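Local coordinates for protein Ufm1-specific protease (PDB 5EJJ) that cleaves the peptide bond at the C-terminal glycine of the ubiquitin-like modifier Ufm1 as a thiol protease and is required for localising certain odorant receptors to cilia, at residues G35-R40 / G77-D82; G91-Q96 / N114-N119. All coordinates share one frame; numbering follows the deposited sequence.

Interaction 1. Residues G35-R40 / G77-D82; sequences GFVFGR and GNLNID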
loop_
_atom_site.group_PDB
_atom_site.type_symbol
_atom_site.label_atom_id
_atom_site.label_comp_id
_atom_site.label_asym_id
_atom_site.label_seq_id
_atom_site.Cartn_x
_atom_site.Cartn_y
_atom_site.Cartn_z
ATOM N N GLY A 35 13.763 19.100 6.198
ATOM C CA GLY A 35 13.515 17.820 5.547
ATOM C C GLY A 35 14.340 17.433 4.337
ATOM O O GLY A 35 15.145 18.219 3.843
ATOM N N PHE A 36 14.120 16.213 3.853
ATOM C CA PHE A 36 14.798 15.731 2.646
ATOM C C PHE A 36 13.859 15.564 1.440
ATOM O O PHE A 36 12.664 15.289 1.597
ATOM C CB PHE A 36 15.536 14.422 2.926
ATOM C CG PHE A 36 16.200 14.387 4.258
ATOM C CD1 PHE A 36 15.589 13.749 5.330
ATOM C CD2 PHE A 36 17.427 15.010 4.452
ATOM C CE1 PHE A 36 16.202 13.708 6.573
ATOM C CE2 PHE A 36 18.048 14.983 5.688
ATOM C CZ PHE A 36 17.435 14.327 6.753
ATOM N N VAL A 37 14.425 15.719 0.243
ATOM C CA VAL A 37 13.679 15.624 -1.008
ATOM C C VAL A 37 14.237 14.502 -1.898
ATOM O O VAL A 37 15.397 14.528 -2.314
ATOM C CB VAL A 37 13.690 16.980 -1.751
ATOM C CG1 VAL A 37 12.889 16.927 -3.022
ATOM C CG2 VAL A 37 13.156 18.047 -0.853
ATOM N N PHE A 38 13.404 13.505 -2.167
ATOM C CA PHE A 38 13.839 12.309 -2.861
ATOM C C PHE A 38 13.153 12.260 -4.211
ATOM O O PHE A 38 12.017 12.710 -4.346
ATOM C CB PHE A 38 13.476 11.081 -2.051
ATOM C CG PHE A 38 14.238 10.950 -0.773
ATOM C CD1 PHE A 38 15.532 10.449 -0.774
ATOM C CD2 PHE A 38 13.659 11.301 0.432
ATOM C CE1 PHE A 38 16.252 10.304 0.415
ATOM C CE2 PHE A 38 14.355 11.165 1.622
ATOM C CZ PHE A 38 15.660 10.663 1.621
ATOM N N GLY A 39 13.832 11.723 -5.219
ATOM C CA GLY A 39 13.284 11.800 -6.551
ATOM C C GLY A 39 14.065 11.061 -7.600
ATOM O O GLY A 39 15.090 10.439 -7.311
ATOM N N ARG A 40 13.553 11.120 -8.826
ATOM C CA ARG A 40 14.198 10.532 -9.977
ATOM C C ARG A 40 15.101 11.584 -10.641
ATOM O O ARG A 40 14.643 12.412 -11.433
ATOM C CB ARG A 40 13.140 10.004 -10.939
ATOM C CG ARG A 40 12.248 8.923 -10.336
ATOM C CD ARG A 40 11.080 8.528 -11.260
ATOM N NE ARG A 40 10.292 7.451 -10.662
ATOM C CZ ARG A 40 8.966 7.367 -10.706
ATOM N NH1 ARG A 40 8.262 8.304 -11.322
ATOM N NH2 ARG A 40 8.347 6.336 -10.141
ATOM N N GLY A 77 17.568 16.697 -3.088
ATOM C CA GLY A 77 17.641 18.000 -2.453
ATOM C C GLY A 77 17.134 17.995 -1.024
ATOM O O GLY A 77 16.789 16.948 -0.478
ATOM N N ASN A 78 17.091 19.173 -0.411
ATOM C CA ASN A 78 16.509 19.342 0.924
ATOM C C ASN A 78 15.618 20.576 0.962
ATOM O O ASN A 78 15.396 21.243 -0.050
ATOM C CB ASN A 78 17.584 19.482 2.005
ATOM C CG ASN A 78 18.689 20.507 1.633
ATOM O OD1 ASN A 78 18.501 21.401 0.787
ATOM N ND2 ASN A 78 19.857 20.357 2.263
ATOM N N LEU A 79 15.113 20.899 2.140
ATOM C CA LEU A 79 14.158 21.981 2.203
ATOM C C LEU A 79 14.392 22.852 3.416
ATOM O O LEU A 79 14.856 22.376 4.450
ATOM C CB LEU A 79 12.717 21.440 2.153
ATOM C CG LEU A 79 12.223 20.607 3.342
ATOM C CD1 LEU A 79 11.522 21.469 4.372
ATOM C CD2 LEU A 79 11.306 19.497 2.875
ATOM N N ASN A 80 14.073 24.134 3.256
ATOM C CA ASN A 80 14.177 25.119 4.318
ATOM C C ASN A 80 12.846 25.805 4.559
ATOM O O ASN A 80 12.328 26.478 3.673
ATOM C CB ASN A 80 15.197 26.178 3.941
ATOM C CG ASN A 80 15.701 26.923 5.139
ATOM O OD1 ASN A 80 15.171 26.760 6.243
ATOM N ND2 ASN A 80 16.739 27.743 4.941
ATOM N N ILE A 81 12.295 25.643 5.754
ATOM C CA ILE A 81 11.021 26.273 6.084
ATOM C C ILE A 81 11.174 27.571 6.886
ATOM O O ILE A 81 11.710 27.566 8.002
ATOM C CB ILE A 81 10.134 25.335 6.890
ATOM C CG1 ILE A 81 9.834 24.066 6.108
ATOM C CG2 ILE A 81 8.840 26.029 7.258
ATOM C CD1 ILE A 81 8.859 23.161 6.849
ATOM N N ASP A 82 10.688 28.672 6.312
ATOM C CA ASP A 82 10.712 29.984 6.953
ATOM C C ASP A 82 12.135 30.471 7.193
ATOM O O ASP A 82 12.381 31.264 8.089
ATOM C CB ASP A 82 9.924 29.966 8.268
ATOM C CG ASP A 82 8.421 29.917 8.051
ATOM O OD1 ASP A 82 7.921 30.668 7.175
ATOM O OD2 ASP A 82 7.736 29.138 8.763
#
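L79 lays its branched end over the backbone of G35, and this packing joins two central strands of the mixed sheet in the N-terminal MPN domain. Strands 33-40 and 74-81 are antiparallel neighbours here, and the N-to-C directions of the two segments make an angle of 144°. From CB, which stands on the same face of the sheet as the V37 side chain, the chain of L79 turns back toward the glycine, because CG sits between the backbone N and the carbonyl carbon (chi1 67°). CG itself comes within 3.6 Å of G35 N. One methyl, CD1, lies 3.7 Å from G35 N, while the other, CD2, reaches over G35 CA at 3.9 Å. The tip also grazes a second apolar group, since V37 CG2 is 4.4 Å from L79 CD2. V49 and F51 of strand 45-53 and L95 and L97 of strand 94-97 also touch this leucine, placing it in the buried apolar layer of the sheet.

Beneath the side chains the pairing is carried by V37 and G77, a hydrogen-bonded antiparallel pair. V37 N donates to G77 O at 2.8 Å, and G77 N returns a longer bond to V37 O at 3.2 Å, so the two residues are tied together in both directions. F36 and N78, a non-hydrogen-bonded pair, occupy the other face, where F36 packs against R62 and L65 of helix 59-68. The N78 amide turns from strand 33-40 to bond elsewhere, through OD1 to T94 OG1 and through ND2 to L88 O, leaving N78 CB to rest 3.3 Å from G35 O.

Interaction 2. Residues G91-Q96 / N114-N119; sequences GQFTLQ and NVMFNN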
loop_
_atom_site.group_PDB
_atom_site.type_symbol
_atom_site.label_atom_id
_atom_site.label_comp_id
_atom_site.label_asym_id
_atom_site.label_seq_id
_atom_site.Cartn_x
_atom_site.Cartn_y
_atom_site.Cartn_z
ATOM N N GLY A 91 21.462 17.556 -1.586
ATOM C CA GLY A 91 21.441 17.138 -2.977
ATOM C C GLY A 91 21.878 18.297 -3.857
ATOM O O GLY A 91 22.937 18.849 -3.628
ATOM N N GLN A 92 21.059 18.697 -4.828
ATOM C CA GLN A 92 21.463 19.724 -5.769
ATOM C C GLN A 92 20.505 20.931 -5.805
ATOM O O GLN A 92 20.589 21.781 -6.696
ATOM C CB GLN A 92 21.668 19.127 -7.161
ATOM C CG GLN A 92 20.389 18.684 -7.802
ATOM C CD GLN A 92 20.470 17.276 -8.386
ATOM O OE1 GLN A 92 19.939 16.310 -7.800
ATOM N NE2 GLN A 92 21.126 17.152 -9.553
ATOM N N PHE A 93 19.602 21.010 -4.831
ATOM C CA PHE A 93 18.774 22.213 -4.638
ATOM C C PHE A 93 18.178 22.280 -3.239
ATOM O O PHE A 93 18.239 21.303 -2.476
ATOM C CB PHE A 93 17.656 22.314 -5.671
ATOM C CG PHE A 93 16.654 21.205 -5.589
ATOM C CD1 PHE A 93 15.636 21.235 -4.646
ATOM C CD2 PHE A 93 16.724 20.127 -6.467
ATOM C CE1 PHE A 93 14.730 20.210 -4.562
ATOM C CE2 PHE A 93 15.809 19.091 -6.392
ATOM C CZ PHE A 93 14.811 19.135 -5.435
ATOM N N THR A 94 17.603 23.434 -2.902
ATOM C CA THR A 94 16.806 23.549 -1.676
ATOM C C THR A 94 15.427 24.156 -1.934
ATOM O O THR A 94 15.309 25.220 -2.552
ATOM C CB THR A 94 17.520 24.338 -0.564
ATOM O OG1 THR A 94 18.797 23.739 -0.292
ATOM C CG2 THR A 94 16.688 24.296 0.699
ATOM N N LEU A 95 14.379 23.470 -1.490
ATOM C CA LEU A 95 13.047 24.050 -1.578
ATOM C C LEU A 95 12.947 25.164 -0.537
ATOM O O LEU A 95 13.391 25.007 0.619
ATOM C CB LEU A 95 11.952 23.007 -1.338
ATOM C CG LEU A 95 11.808 21.825 -2.297
ATOM C CD1 LEU A 95 10.656 20.952 -1.831
ATOM C CD2 LEU A 95 11.579 22.297 -3.711
ATOM N N GLN A 96 12.382 26.296 -0.950
ATOM C CA GLN A 96 12.103 27.361 0.000
ATOM C C GLN A 96 10.642 27.303 0.388
ATOM O O GLN A 96 9.764 27.268 -0.469
ATOM C CB GLN A 96 12.481 28.710 -0.588
ATOM C CG GLN A 96 13.963 28.804 -0.922
ATOM C CD GLN A 96 14.843 28.562 0.290
ATOM O OE1 GLN A 96 14.470 28.881 1.426
ATOM N NE2 GLN A 96 16.020 27.990 0.057
ATOM N N ASN A 114 9.896 29.175 -5.704
ATOM C CA ASN A 114 10.724 28.095 -6.272
ATOM C C ASN A 114 10.653 28.001 -7.809
ATOM O O ASN A 114 10.080 27.054 -8.371
ATOM C CB ASN A 114 10.403 26.738 -5.606
ATOM C CG ASN A 114 10.507 26.788 -4.070
ATOM O OD1 ASN A 114 11.581 26.571 -3.486
ATOM N ND2 ASN A 114 9.382 27.077 -3.416
ATOM N N VAL A 115 11.278 28.974 -8.478
ATOM C CA VAL A 115 11.062 29.200 -9.916
ATOM C C VAL A 115 11.329 28.003 -10.838
ATOM O O VAL A 115 10.674 27.865 -11.879
ATOM C CB VAL A 115 11.797 30.478 -10.458
ATOM C CG1 VAL A 115 11.536 31.657 -9.565
ATOM C CG2 VAL A 115 13.273 30.245 -10.580
ATOM N N MET A 116 12.270 27.138 -10.482
ATOM C CA MET A 116 12.562 26.048 -11.395
ATOM C C MET A 116 11.626 24.845 -11.248
ATOM O O MET A 116 11.677 23.918 -12.053
ATOM C CB MET A 116 14.047 25.659 -11.404
ATOM C CG MET A 116 14.631 25.149 -10.107
ATOM S SD MET A 116 16.245 24.370 -10.427
ATOM C CE MET A 116 16.922 24.262 -8.764
ATOM N N PHE A 117 10.724 24.887 -10.272
ATOM C CA PHE A 117 9.773 23.788 -10.101
ATOM C C PHE A 117 8.428 23.987 -10.774
ATOM O O PHE A 117 7.949 25.110 -10.879
ATOM C CB PHE A 117 9.585 23.470 -8.626
ATOM C CG PHE A 117 10.779 22.836 -8.026
ATOM C CD1 PHE A 117 11.883 23.607 -7.697
ATOM C CD2 PHE A 117 10.834 21.466 -7.849
ATOM C CE1 PHE A 117 13.007 23.029 -7.171
ATOM C CE2 PHE A 117 11.963 20.879 -7.316
ATOM C CZ PHE A 117 13.053 21.662 -6.980
ATOM N N ASN A 118 7.832 22.880 -11.219
ATOM C CA ASN A 118 6.491 22.862 -11.800
ATOM C C ASN A 118 5.597 21.902 -11.066
ATOM O O ASN A 118 5.960 20.756 -10.919
ATOM C CB ASN A 118 6.539 22.378 -13.235
ATOM C CG ASN A 118 7.002 23.436 -14.194
ATOM O OD1 ASN A 118 8.074 24.026 -14.021
ATOM N ND2 ASN A 118 6.199 23.683 -15.232
ATOM N N ASN A 119 4.419 22.346 -10.632
ATOM C CA ASN A 119 3.450 21.435 -10.014
ATOM C C ASN A 119 2.853 20.389 -10.962
ATOM O O ASN A 119 2.522 20.687 -12.098
ATOM C CB ASN A 119 2.309 22.192 -9.355
ATOM C CG ASN A 119 1.316 21.253 -8.718
ATOM O OD1 ASN A 119 1.556 20.725 -7.640
ATOM N ND2 ASN A 119 0.220 21.001 -9.403
#
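N114 opens its segment by presenting a side-chain amide to the backbone of Q96, using both ends of the group. Its OD1 accepts the Q96 N-H at 2.7 Å along a nearly straight path (174°), with the donor in the carbonyl plane on a lone pair. ND2 in turn donates to Q96 O at 3.0 Å, again in plane, and it has a further partner in F110 O of helix 107-113, so the amide's rotation is fixed. Strand 94-97 is outermost in the mixed sheet of the MPN domain, and N114 thus meets one residue's N-H and C=O much as an added strand would. A type I beta turn then runs from N114 to F117, closed by F117 N bonding to N114 O. Within it, M116 runs its thioether chain straight out beyond CG (chi2 166°), and only the terminal CE arrives at the contact, 3.7 Å from F93 CB. F117 follows at the start of strand 117-119. Its ring makes a T-shaped stack with F93, sending its CZ edge over the F93 face with the ring centroids 4.8 Å apart; W4 of the adjoining strand 4-6 meets both rings. L95 CD2 covers one face of F117 as a CH-pi contact, 3.8 Å from the ring centroid and 18° off the normal.

Overall arrangement
The two interactions occur in series along the chain, interaction 1 closing at 77-82 before interaction 2 opens at 91-96, and their centres lie about 9 Å apart. They meet through adjacent strands: 74-81 sits between 33-40 and 94-97, and N78 O is 2.8 Å from L95 N in a probable hydrogen bond. Interaction 1 therefore lies inside the four-strand sheet, whereas interaction 2 joins its outermost strand to 114-119 and, through 117-119, to the small parallel sheet with strand 4-6. Both belong to the N-terminal MPN domain and are away from the probable active-site residues C396, D520 and H522; this domain modulates substrate recognition and deufmylation activity.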